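Local atomic coordinates of FixG-related protein (Vibrio parahaemolyticus, PDB entry 2R39), a protein that is of unknown function but is probably a membrane-bound, 4Fe-4S cluster-binding electron-transport protein, represented here by its C-terminal immunoglobulin-like domain. Residues Gly12-Asp18 with Asn33-Val39; Leu56-Tyr62 with Met79-Asp84; Ala91-Phe97 with Glu109-Ile115. One frame throughout, in Å; residues are numbered along the deposited sequence.

Overall arrangement
The three contacts come one after another along the chain and together make up much of a two-sheet, all-antiparallel domain. Interactions 1 and 2, with centres about 15 Å apart, belong to the same sheet, where strands 31-41 and 74-83 are neighbours: interaction 1 joins the edge strand 11-17 to 31-41, and interaction 2 joins 74-83 to the short strand 60-62 at the other edge. Interaction 3, its centre about 11 Å from each, is the hairpin 92-101/106-115 of the facing sheet. Tyr35, Leu81, Ile95 and Phe114 pack between the layers, consistent with an immunoglobulin-like sandwich at the C-terminal end of a FixG-type protein.

Interaction 1: residues Gly12-Asp18 with Asn33-Val39; sequences GMSVIRD and NTYTLKV
Asn33 is held by Arg17 through a single oxygen. The arginine chain is extended from CG to NE, and both NE (3.1 Å) and NH2 (3.0 Å) of Arg17 donate to Asn33 OD1. The oxygen lies in the guanidinium plane, whereas the two nitrogens approach it from one face of the amide, well above the carbonyl plane. OD1 also accepts from the backbone N of Ile115, so a buried amide oxygen is gripped by three donors.

At Thr34, OG1 donates to Asp18 OD2 at 2.6 Å, on the anti side of that oxygen; the threonine's chi1 of 59° sets the hydroxyl between backbone N and carbonyl carbon, facing the aspartate. Thr34 O takes a longer bond from Asp18 N (3.3 Å). Tyr35 lies obliquely against the aliphatic part of Arg17, with CE1 3.7 Å from Arg17 CG, and its hydroxyl bonds to Arg113 O.

Thr36 pairs with Ile16 through two nearly straight backbone hydrogen bonds. Leu37 follows on the same face as Tyr35, its CD2 lying alongside Val15 CG2 at 3.6 Å while CD1 reaches the selenium of selenomethionine Met13. Lys38 repeats the two-bond pairing with Ser14, and its CB lies 3.4 Å from Ser14 OG before the chain leads away. Val39 closes the ladder, CG2 against Met13 CG.

Strand 31-41 is bonded on one edge to 11-17, an outermost strand of this sheet within the chain, and on the other to 74-83. The Met13, Val15, Tyr35, Leu37 and Val39 side chains face the second sheet, where they meet strands 47-54 and 92-101, and Tyr35 also reaches 106-115.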
loop_
_atom_site.group_PDB
_atom_site.type_symbol
_atom_site.label_atom_id
_atom_site.label_comp_id
_atom_site.label_asym_id
_atom_site.label_seq_id
_atom_site.Cartn_x
_atom_site.Cartn_y
_atom_site.Cartn_z
ATOM N N GLY A 12 -2.551 -12.447 -4.355
ATOM C CA GLY A 12 -3.696 -11.565 -4.134
ATOM C C GLY A 12 -3.283 -10.423 -3.229
ATOM O O GLY A 12 -2.362 -10.560 -2.430
HETATM N N MSE A 13 -3.942 -9.283 -3.378
HETATM C CA MSE A 13 -3.791 -8.209 -2.426
HETATM C C MSE A 13 -5.090 -7.451 -2.321
HETATM O O MSE A 13 -5.737 -7.189 -3.318
HETATM C CB MSE A 13 -2.664 -7.241 -2.815
HETATM C CG MSE A 13 -2.534 -6.074 -1.830
HETATM SE SE MSE A 13 -1.043 -4.882 -2.171
HETATM C CE MSE A 13 -1.617 -4.205 -3.928
ATOM N N SER A 14 -5.450 -7.102 -1.101
ATOM C CA SER A 14 -6.533 -6.170 -0.874
ATOM C C SER A 14 -6.035 -5.100 0.077
ATOM O O SER A 14 -4.978 -5.241 0.702
ATOM C CB SER A 14 -7.806 -6.877 -0.371
ATOM O OG SER A 14 -7.574 -7.550 0.844
ATOM N N VAL A 15 -6.768 -4.002 0.121
ATOM C CA VAL A 15 -6.365 -2.823 0.872
ATOM C C VAL A 15 -7.562 -2.336 1.656
ATOM O O VAL A 15 -8.655 -2.247 1.108
ATOM C CB VAL A 15 -5.902 -1.690 -0.072
ATOM C CG1 VAL A 15 -5.701 -0.365 0.704
ATOM C CG2 VAL A 15 -4.613 -2.095 -0.793
ATOM N N ILE A 16 -7.343 -2.047 2.936
ATOM C CA ILE A 16 -8.299 -1.286 3.734
ATOM C C ILE A 16 -7.641 0.013 4.168
ATOM O O ILE A 16 -6.611 -0.008 4.863
ATOM C CB ILE A 16 -8.758 -2.065 4.999
ATOM C CG1 ILE A 16 -9.419 -3.396 4.606
ATOM C CG2 ILE A 16 -9.697 -1.196 5.847
ATOM C CD1 ILE A 16 -9.809 -4.279 5.782
ATOM N N ARG A 17 -8.211 1.138 3.740
ATOM C CA ARG A 17 -7.845 2.423 4.299
ATOM C C ARG A 17 -8.746 2.618 5.510
ATOM O O ARG A 17 -9.950 2.465 5.404
ATOM C CB ARG A 17 -8.037 3.554 3.289
ATOM C CG ARG A 17 -7.721 4.938 3.852
ATOM C CD ARG A 17 -8.018 6.048 2.835
ATOM N NE ARG A 17 -7.674 7.345 3.408
ATOM C CZ ARG A 17 -8.484 8.034 4.210
ATOM N NH1 ARG A 17 -9.689 7.554 4.500
ATOM N NH2 ARG A 17 -8.105 9.207 4.705
ATOM N N ASP A 18 -8.157 2.938 6.656
ATOM C CA ASP A 18 -8.917 3.040 7.906
ATOM C C ASP A 18 -9.946 4.158 7.891
ATOM O O ASP A 18 -9.673 5.262 7.430
ATOM C CB ASP A 18 -7.957 3.213 9.074
ATOM C CG ASP A 18 -6.998 2.066 9.185
ATOM O OD1 ASP A 18 -7.471 0.927 9.355
ATOM O OD2 ASP A 18 -5.783 2.286 9.084
ATOM N N ASN A 33 -1.838 9.130 6.419
ATOM C CA ASN A 33 -3.012 8.254 6.289
ATOM C C ASN A 33 -2.570 6.847 6.607
ATOM O O ASN A 33 -1.485 6.452 6.187
ATOM C CB ASN A 33 -3.566 8.229 4.849
ATOM C CG ASN A 33 -4.541 9.357 4.546
ATOM O OD1 ASN A 33 -5.304 9.278 3.579
ATOM N ND2 ASN A 33 -4.496 10.417 5.329
ATOM N N THR A 34 -3.402 6.080 7.305
ATOM C CA THR A 34 -3.082 4.681 7.619
ATOM C C THR A 34 -3.893 3.677 6.792
ATOM O O THR A 34 -5.054 3.930 6.426
ATOM C CB THR A 34 -3.263 4.349 9.112
ATOM O OG1 THR A 34 -4.618 4.610 9.498
ATOM C CG2 THR A 34 -2.304 5.162 9.982
ATOM N N TYR A 35 -3.257 2.536 6.527
ATOM C CA TYR A 35 -3.774 1.477 5.666
ATOM C C TYR A 35 -3.408 0.110 6.228
ATOM O O TYR A 35 -2.423 -0.023 6.962
ATOM C CB TYR A 35 -3.159 1.575 4.262
ATOM C CG TYR A 35 -3.286 2.934 3.613
ATOM C CD1 TYR A 35 -4.370 3.237 2.796
ATOM C CD2 TYR A 35 -2.320 3.925 3.826
ATOM C CE1 TYR A 35 -4.490 4.507 2.192
ATOM C CE2 TYR A 35 -2.436 5.186 3.240
ATOM C CZ TYR A 35 -3.519 5.469 2.427
ATOM O OH TYR A 35 -3.620 6.709 1.839
ATOM N N THR A 36 -4.180 -0.906 5.851
ATOM C CA THR A 36 -3.746 -2.293 6.020
ATOM C C THR A 36 -3.799 -3.020 4.681
ATOM O O THR A 36 -4.850 -3.076 4.028
ATOM C CB THR A 36 -4.587 -3.024 7.076
ATOM O OG1 THR A 36 -4.537 -2.283 8.298
ATOM C CG2 THR A 36 -4.045 -4.433 7.325
ATOM N N LEU A 37 -2.652 -3.543 4.260
ATOM C CA LEU A 37 -2.589 -4.390 3.073
ATOM C C LEU A 37 -2.773 -5.857 3.472
ATOM O O LEU A 37 -2.167 -6.310 4.425
ATOM C CB LEU A 37 -1.253 -4.212 2.335
ATOM C CG LEU A 37 -0.735 -2.811 1.984
ATOM C CD1 LEU A 37 0.502 -2.896 1.061
ATOM C CD2 LEU A 37 -1.780 -1.943 1.358
ATOM N N LYS A 38 -3.620 -6.580 2.746
ATOM C CA LYS A 38 -3.734 -8.033 2.895
ATOM C C LYS A 38 -3.156 -8.690 1.650
ATOM O O LYS A 38 -3.595 -8.413 0.537
ATOM C CB LYS A 38 -5.199 -8.441 3.074
ATOM C CG LYS A 38 -5.433 -9.955 3.172
ATOM C CD LYS A 38 -6.920 -10.301 3.346
ATOM C CE LYS A 38 -7.435 -9.912 4.731
ATOM N NZ LYS A 38 -8.874 -10.289 4.982
ATOM N N VAL A 39 -2.160 -9.546 1.839
ATOM C CA VAL A 39 -1.461 -10.160 0.723
ATOM C C VAL A 39 -1.541 -11.678 0.833
ATOM O O VAL A 39 -1.336 -12.239 1.901
ATOM C CB VAL A 39 0.030 -9.708 0.677
ATOM C CG1 VAL A 39 0.827 -10.540 -0.314
ATOM C CG2 VAL A 39 0.150 -8.214 0.353
#

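Interaction 2: residues Leu56-Tyr62 with Met79-Asp84; sequences LNDVSWY and MSLGAD
Selenomethionine Met79 reaches across to the indole of Trp61. Its CB lies 3.4 Å from Tyr62 O; chi1 of 62° turns the chain toward Trp61 and carries SE to 3.7 Å from Trp61 CZ2, an oblique Met-aromatic contact. A bend at chi3 then brings CE over the centre of the six-membered ring, 3.3 Å from its centroid and only 7° off the normal, a close CH-pi contact. Leu81 CD2 meets Trp61 CE3 obliquely at 3.7 Å.

Beneath these side chains, Ser60 pairs with Gly82 and Tyr62 with Ser80 through two backbone bonds each. The edge of the Tyr62 ring lies near Gly82 N, where glycine presents no side chain. Where strand 74-83 ends, Asp58, just ahead of strand 60-62, accepts through OD1 from Asp84 N at 3.1 Å, from above the carboxylate plane, and a water donates to both Asp58 O and Asp84 O.

The chemistry thus changes along the contact, from a methyl group over an aromatic face to a polar end. There Asp58 OD2 and Asp84 OD2 are 4.9 Å apart; their like charges probably repel mildly, offset by Asp84 N at Asp58 OD1 and Asp86 N at Asp84 OD1.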
loop_
_atom_site.group_PDB
_atom_site.type_symbol
_atom_site.label_atom_id
_atom_site.label_comp_id
_atom_site.label_asym_id
_atom_site.label_seq_id
_atom_site.Cartn_x
_atom_site.Cartn_y
_atom_site.Cartn_z
ATOM N N LEU A 56 1.070 10.036 -5.683
ATOM C CA LEU A 56 1.474 11.183 -4.841
ATOM C C LEU A 56 2.774 11.784 -5.357
ATOM O O LEU A 56 3.726 11.052 -5.633
ATOM C CB LEU A 56 1.627 10.744 -3.372
ATOM C CG LEU A 56 0.279 10.535 -2.670
ATOM C CD1 LEU A 56 0.389 9.642 -1.427
ATOM C CD2 LEU A 56 -0.323 11.906 -2.310
ATOM N N ASN A 57 2.809 13.111 -5.494
ATOM C CA ASN A 57 3.993 13.812 -6.024
ATOM C C ASN A 57 5.092 14.009 -4.974
ATOM O O ASN A 57 6.257 14.266 -5.284
ATOM C CB ASN A 57 3.561 15.161 -6.644
ATOM C CG ASN A 57 2.660 14.976 -7.858
ATOM O OD1 ASN A 57 2.617 13.899 -8.464
ATOM N ND2 ASN A 57 1.966 16.015 -8.229
ATOM N N ASP A 58 4.699 13.873 -3.718
ATOM C CA ASP A 58 5.616 13.903 -2.591
ATOM C C ASP A 58 4.990 12.970 -1.577
ATOM O O ASP A 58 3.809 13.119 -1.234
ATOM C CB ASP A 58 5.734 15.321 -2.024
ATOM C CG ASP A 58 6.522 15.367 -0.719
ATOM O OD1 ASP A 58 5.957 14.993 0.343
ATOM O OD2 ASP A 58 7.695 15.777 -0.750
ATOM N N VAL A 59 5.748 11.970 -1.126
ATOM C CA VAL A 59 5.198 11.030 -0.169
ATOM C C VAL A 59 6.319 10.306 0.574
ATOM O O VAL A 59 7.414 10.060 0.021
ATOM C CB VAL A 59 4.176 10.027 -0.832
ATOM C CG1 VAL A 59 4.835 9.209 -1.940
ATOM C CG2 VAL A 59 3.511 9.102 0.209
ATOM N N SER A 60 6.049 10.046 1.846
ATOM C CA SER A 60 6.842 9.143 2.659
ATOM C C SER A 60 6.068 7.850 2.847
ATOM O O SER A 60 4.839 7.866 3.015
ATOM C CB SER A 60 7.137 9.767 4.018
ATOM O OG SER A 60 7.890 10.949 3.864
ATOM N N TRP A 61 6.791 6.741 2.750
ATOM C CA TRP A 61 6.259 5.410 2.998
ATOM C C TRP A 61 6.732 4.969 4.380
ATOM O O TRP A 61 7.897 5.183 4.749
ATOM C CB TRP A 61 6.772 4.444 1.919
ATOM C CG TRP A 61 6.312 3.017 2.036
ATOM C CD1 TRP A 61 6.778 2.061 2.923
ATOM C CD2 TRP A 61 5.346 2.356 1.206
ATOM N NE1 TRP A 61 6.133 0.862 2.699
ATOM C CE2 TRP A 61 5.253 1.016 1.653
ATOM C CE3 TRP A 61 4.531 2.772 0.134
ATOM C CZ2 TRP A 61 4.373 0.087 1.066
ATOM C CZ3 TRP A 61 3.667 1.848 -0.455
ATOM C CH2 TRP A 61 3.594 0.522 0.014
ATOM N N TYR A 62 5.825 4.364 5.141
ATOM C CA TYR A 62 6.133 3.840 6.463
ATOM C C TYR A 62 5.564 2.435 6.641
ATOM O O TYR A 62 4.385 2.268 6.956
ATOM C CB TYR A 62 5.608 4.763 7.554
ATOM C CG TYR A 62 6.116 6.187 7.481
ATOM C CD1 TYR A 62 7.358 6.528 8.012
ATOM C CD2 TYR A 62 5.327 7.201 6.925
ATOM C CE1 TYR A 62 7.827 7.846 7.967
ATOM C CE2 TYR A 62 5.785 8.522 6.871
ATOM C CZ TYR A 62 7.041 8.832 7.391
ATOM O OH TYR A 62 7.512 10.135 7.350
HETATM N N MSE A 79 0.320 -0.128 7.782
HETATM C CA MSE A 79 1.311 0.826 7.298
HETATM C C MSE A 79 0.714 2.221 7.270
HETATM O O MSE A 79 -0.484 2.403 7.493
HETATM C CB MSE A 79 1.740 0.449 5.880
HETATM C CG MSE A 79 0.577 0.506 4.871
HETATM SE SE MSE A 79 1.237 0.397 3.074
HETATM C CE MSE A 79 2.233 2.083 3.002
ATOM N N SER A 80 1.554 3.210 6.985
ATOM C CA SER A 80 1.059 4.550 6.723
ATOM C C SER A 80 1.834 5.257 5.596
ATOM O O SER A 80 2.956 4.837 5.215
ATOM C CB SER A 80 1.011 5.369 8.014
ATOM O OG SER A 80 2.284 5.817 8.393
ATOM N N LEU A 81 1.197 6.292 5.047
ATOM C CA LEU A 81 1.791 7.191 4.057
ATOM C C LEU A 81 1.796 8.590 4.640
ATOM O O LEU A 81 0.819 8.991 5.283
ATOM C CB LEU A 81 0.962 7.190 2.752
ATOM C CG LEU A 81 0.917 5.893 1.911
ATOM C CD1 LEU A 81 0.046 6.103 0.657
ATOM C CD2 LEU A 81 2.315 5.425 1.527
ATOM N N GLY A 82 2.890 9.324 4.429
ATOM C CA GLY A 82 2.985 10.731 4.831
ATOM C C GLY A 82 3.194 11.594 3.597
ATOM O O GLY A 82 3.913 11.202 2.679
ATOM N N ALA A 83 2.557 12.756 3.539
ATOM C CA ALA A 83 2.781 13.655 2.419
ATOM C C ALA A 83 2.894 15.073 2.918
ATOM O O ALA A 83 2.208 15.448 3.855
ATOM C CB ALA A 83 1.623 13.542 1.395
ATOM N N ASP A 84 3.745 15.863 2.279
ATOM C CA ASP A 84 3.825 17.305 2.562
ATOM C C ASP A 84 2.569 17.928 1.972
ATOM O O ASP A 84 2.376 17.844 0.754
ATOM C CB ASP A 84 5.077 17.870 1.882
ATOM C CG ASP A 84 5.235 19.373 2.042
ATOM O OD1 ASP A 84 4.323 20.068 2.546
ATOM O OD2 ASP A 84 6.308 19.860 1.638
HETATM O O HOH W 1 2.546 15.658 -0.838
#

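Interaction 3: residues Ala91-Phe97 with Glu109-Ile115; sequences AITTIQF and EVESRFI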
loop_
_atom_site.group_PDB
_atom_site.type_symbol
_atom_site.label_atom_id
_atom_site.label_comp_id
_atom_site.label_asym_id
_atom_site.label_seq_id
_atom_site.Cartn_x
_atom_site.Cartn_y
_atom_site.Cartn_z
ATOM N N ALA A 91 -7.251 18.050 -1.586
ATOM C CA ALA A 91 -7.436 17.323 -0.336
ATOM C C ALA A 91 -7.613 15.827 -0.559
ATOM O O ALA A 91 -7.364 15.036 0.347
ATOM C CB ALA A 91 -8.619 17.879 0.438
ATOM N N ILE A 92 -8.092 15.447 -1.739
ATOM C CA ILE A 92 -8.284 14.021 -2.071
ATOM C C ILE A 92 -7.455 13.614 -3.265
ATOM O O ILE A 92 -7.686 14.080 -4.394
ATOM C CB ILE A 92 -9.761 13.661 -2.369
ATOM C CG1 ILE A 92 -10.641 14.058 -1.200
ATOM C CG2 ILE A 92 -9.892 12.120 -2.678
ATOM C CD1 ILE A 92 -12.052 14.172 -1.519
ATOM N N THR A 93 -6.508 12.711 -3.025
ATOM C CA THR A 93 -5.679 12.178 -4.078
ATOM C C THR A 93 -6.008 10.699 -4.340
ATOM O O THR A 93 -6.024 9.874 -3.401
ATOM C CB THR A 93 -4.192 12.341 -3.711
ATOM O OG1 THR A 93 -3.939 13.709 -3.347
ATOM C CG2 THR A 93 -3.286 11.973 -4.874
ATOM N N THR A 94 -6.250 10.361 -5.613
ATOM C CA THR A 94 -6.338 8.955 -6.024
ATOM C C THR A 94 -4.966 8.332 -6.071
ATOM O O THR A 94 -4.040 8.896 -6.666
ATOM C CB THR A 94 -7.017 8.795 -7.413
ATOM O OG1 THR A 94 -8.335 9.302 -7.309
ATOM C CG2 THR A 94 -7.126 7.304 -7.799
ATOM N N ILE A 95 -4.822 7.180 -5.406
ATOM C CA ILE A 95 -3.564 6.466 -5.383
ATOM C C ILE A 95 -3.847 5.011 -5.735
ATOM O O ILE A 95 -5.002 4.586 -5.721
ATOM C CB ILE A 95 -2.852 6.579 -3.984
ATOM C CG1 ILE A 95 -3.761 6.025 -2.864
ATOM C CG2 ILE A 95 -2.475 8.084 -3.676
ATOM C CD1 ILE A 95 -3.070 5.797 -1.472
ATOM N N GLN A 96 -2.796 4.262 -6.046
ATOM C CA GLN A 96 -2.905 2.827 -6.218
ATOM C C GLN A 96 -1.775 2.223 -5.455
ATOM O O GLN A 96 -0.628 2.683 -5.583
ATOM C CB GLN A 96 -2.628 2.436 -7.658
ATOM C CG GLN A 96 -3.791 2.419 -8.586
ATOM C CD GLN A 96 -3.322 1.935 -9.932
ATOM O OE1 GLN A 96 -2.113 1.980 -10.224
ATOM N NE2 GLN A 96 -4.239 1.440 -10.735
ATOM N N PHE A 97 -2.085 1.184 -4.687
ATOM C CA PHE A 97 -1.070 0.312 -4.145
ATOM C C PHE A 97 -0.775 -0.794 -5.152
ATOM O O PHE A 97 -1.688 -1.307 -5.847
ATOM C CB PHE A 97 -1.534 -0.263 -2.825
ATOM C CG PHE A 97 -1.596 0.758 -1.719
ATOM C CD1 PHE A 97 -0.443 1.143 -1.051
ATOM C CD2 PHE A 97 -2.815 1.318 -1.342
ATOM C CE1 PHE A 97 -0.492 2.079 -0.020
ATOM C CE2 PHE A 97 -2.871 2.253 -0.313
ATOM C CZ PHE A 97 -1.705 2.634 0.342
ATOM N N GLU A 109 -2.816 -4.231 -8.807
ATOM C CA GLU A 109 -3.008 -2.829 -8.461
ATOM C C GLU A 109 -4.314 -2.736 -7.715
ATOM O O GLU A 109 -5.320 -3.308 -8.144
ATOM C CB GLU A 109 -3.080 -1.939 -9.708
ATOM C CG GLU A 109 -1.804 -1.904 -10.560
ATOM C CD GLU A 109 -1.624 -3.157 -11.389
ATOM O OE1 GLU A 109 -2.640 -3.759 -11.817
ATOM O OE2 GLU A 109 -0.465 -3.557 -11.616
ATOM N N VAL A 110 -4.305 -2.013 -6.602
ATOM C CA VAL A 110 -5.539 -1.762 -5.856
ATOM C C VAL A 110 -5.642 -0.258 -5.634
ATOM O O VAL A 110 -4.740 0.362 -5.049
ATOM C CB VAL A 110 -5.559 -2.527 -4.494
ATOM C CG1 VAL A 110 -6.902 -2.329 -3.784
ATOM C CG2 VAL A 110 -5.313 -4.030 -4.712
ATOM N N GLU A 111 -6.737 0.327 -6.091
ATOM C CA GLU A 111 -6.906 1.748 -5.968
ATOM C C GLU A 111 -7.331 2.107 -4.559
ATOM O O GLU A 111 -8.100 1.384 -3.955
ATOM C CB GLU A 111 -7.951 2.227 -6.958
ATOM C CG GLU A 111 -8.015 3.717 -7.025
ATOM C CD GLU A 111 -8.960 4.203 -8.082
ATOM O OE1 GLU A 111 -8.692 3.976 -9.290
ATOM O OE2 GLU A 111 -9.958 4.832 -7.710
ATOM N N SER A 112 -6.851 3.245 -4.049
ATOM C CA SER A 112 -7.265 3.719 -2.734
ATOM C C SER A 112 -7.229 5.249 -2.747
ATOM O O SER A 112 -7.235 5.860 -3.810
ATOM C CB SER A 112 -6.328 3.132 -1.661
ATOM O OG SER A 112 -6.730 3.509 -0.354
ATOM N N ARG A 113 -7.155 5.871 -1.578
ATOM C CA ARG A 113 -7.210 7.336 -1.522
ATOM C C ARG A 113 -6.188 7.865 -0.542
ATOM O O ARG A 113 -5.913 7.201 0.435
ATOM C CB ARG A 113 -8.595 7.786 -1.056
ATOM C CG ARG A 113 -9.773 7.418 -1.996
ATOM C CD ARG A 113 -9.773 8.230 -3.291
ATOM N NE ARG A 113 -10.930 7.893 -4.128
ATOM C CZ ARG A 113 -10.923 6.992 -5.094
ATOM N NH1 ARG A 113 -9.814 6.298 -5.346
ATOM N NH2 ARG A 113 -12.045 6.748 -5.759
ATOM N N PHE A 114 -5.623 9.047 -0.814
ATOM C CA PHE A 114 -4.887 9.783 0.216
ATOM C C PHE A 114 -5.659 11.069 0.440
ATOM O O PHE A 114 -5.907 11.822 -0.511
ATOM C CB PHE A 114 -3.425 10.110 -0.160
ATOM C CG PHE A 114 -2.644 10.726 1.000
ATOM C CD1 PHE A 114 -1.945 9.919 1.893
ATOM C CD2 PHE A 114 -2.684 12.105 1.244
ATOM C CE1 PHE A 114 -1.260 10.483 2.986
ATOM C CE2 PHE A 114 -2.003 12.664 2.329
ATOM C CZ PHE A 114 -1.308 11.857 3.196
ATOM N N ILE A 115 -6.034 11.312 1.690
ATOM C CA ILE A 115 -6.941 12.407 2.023
ATOM C C ILE A 115 -6.359 13.250 3.156
ATOM O O ILE A 115 -5.942 12.719 4.195
ATOM C CB ILE A 115 -8.372 11.880 2.348
ATOM C CG1 ILE A 115 -8.866 10.953 1.221
ATOM C CG2 ILE A 115 -9.387 13.043 2.563
ATOM C CD1 ILE A 115 -10.200 10.259 1.515
HETATM O O HOH W 2 -4.586 14.583 -1.156
HETATM O O HOH W 3 -7.358 2.207 -10.501
#
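Thr94 and Arg113 run side by side on the outward face of the hairpin. Arg113 folds back at chi2 (-71°), which brings its guanidinium under Thr94 OG1; the hydroxyl lies 3.8 Å above the plane, offset toward the rim. From this position NH1 of Arg113 forms a salt bridge with Glu111 OE2 (2.8 Å) and also donates to Ser112 O at 3.0 Å, two bonds that fix the rotation of the group. Ser112 O takes Ile95 N on the opposite face of its carbonyl plane.

Glu111 has an extended chain whose carboxylate passes beside Thr94, with CD 3.6 Å from Thr94 CG2. The Gln96 amide, at the end of a straight chain, rests on the aliphatic part of Glu109, NE2 lying 3.7 Å from Glu109 CB. At the other end of the ladder Ile92 and Ile115 point the same way, and Ile92 CG1 touches Ile115 CG2.

The inward face is mostly apolar, with Thr93 and Ser112 among its residues. In Ile95, chi1 of 58° swings CG1 across to Ser112, where it lies 3.6 Å from Ser112 C; its CG2 branch instead faces Phe114 CB. Phe97 presents a ring edge to Ser112 CB, CE2 at 3.8 Å, and meets Tyr35 of the other sheet edge to face.

Three hydrogen-bonded pairs, Thr93-Phe114, Ile95-Ser112 and Phe97-Val110, hold this antiparallel beta hairpin together. With a mixed outward face and a mostly apolar face packed on the opposite sheet, the hairpin is consistent with the immunoglobulin-like beta sandwich.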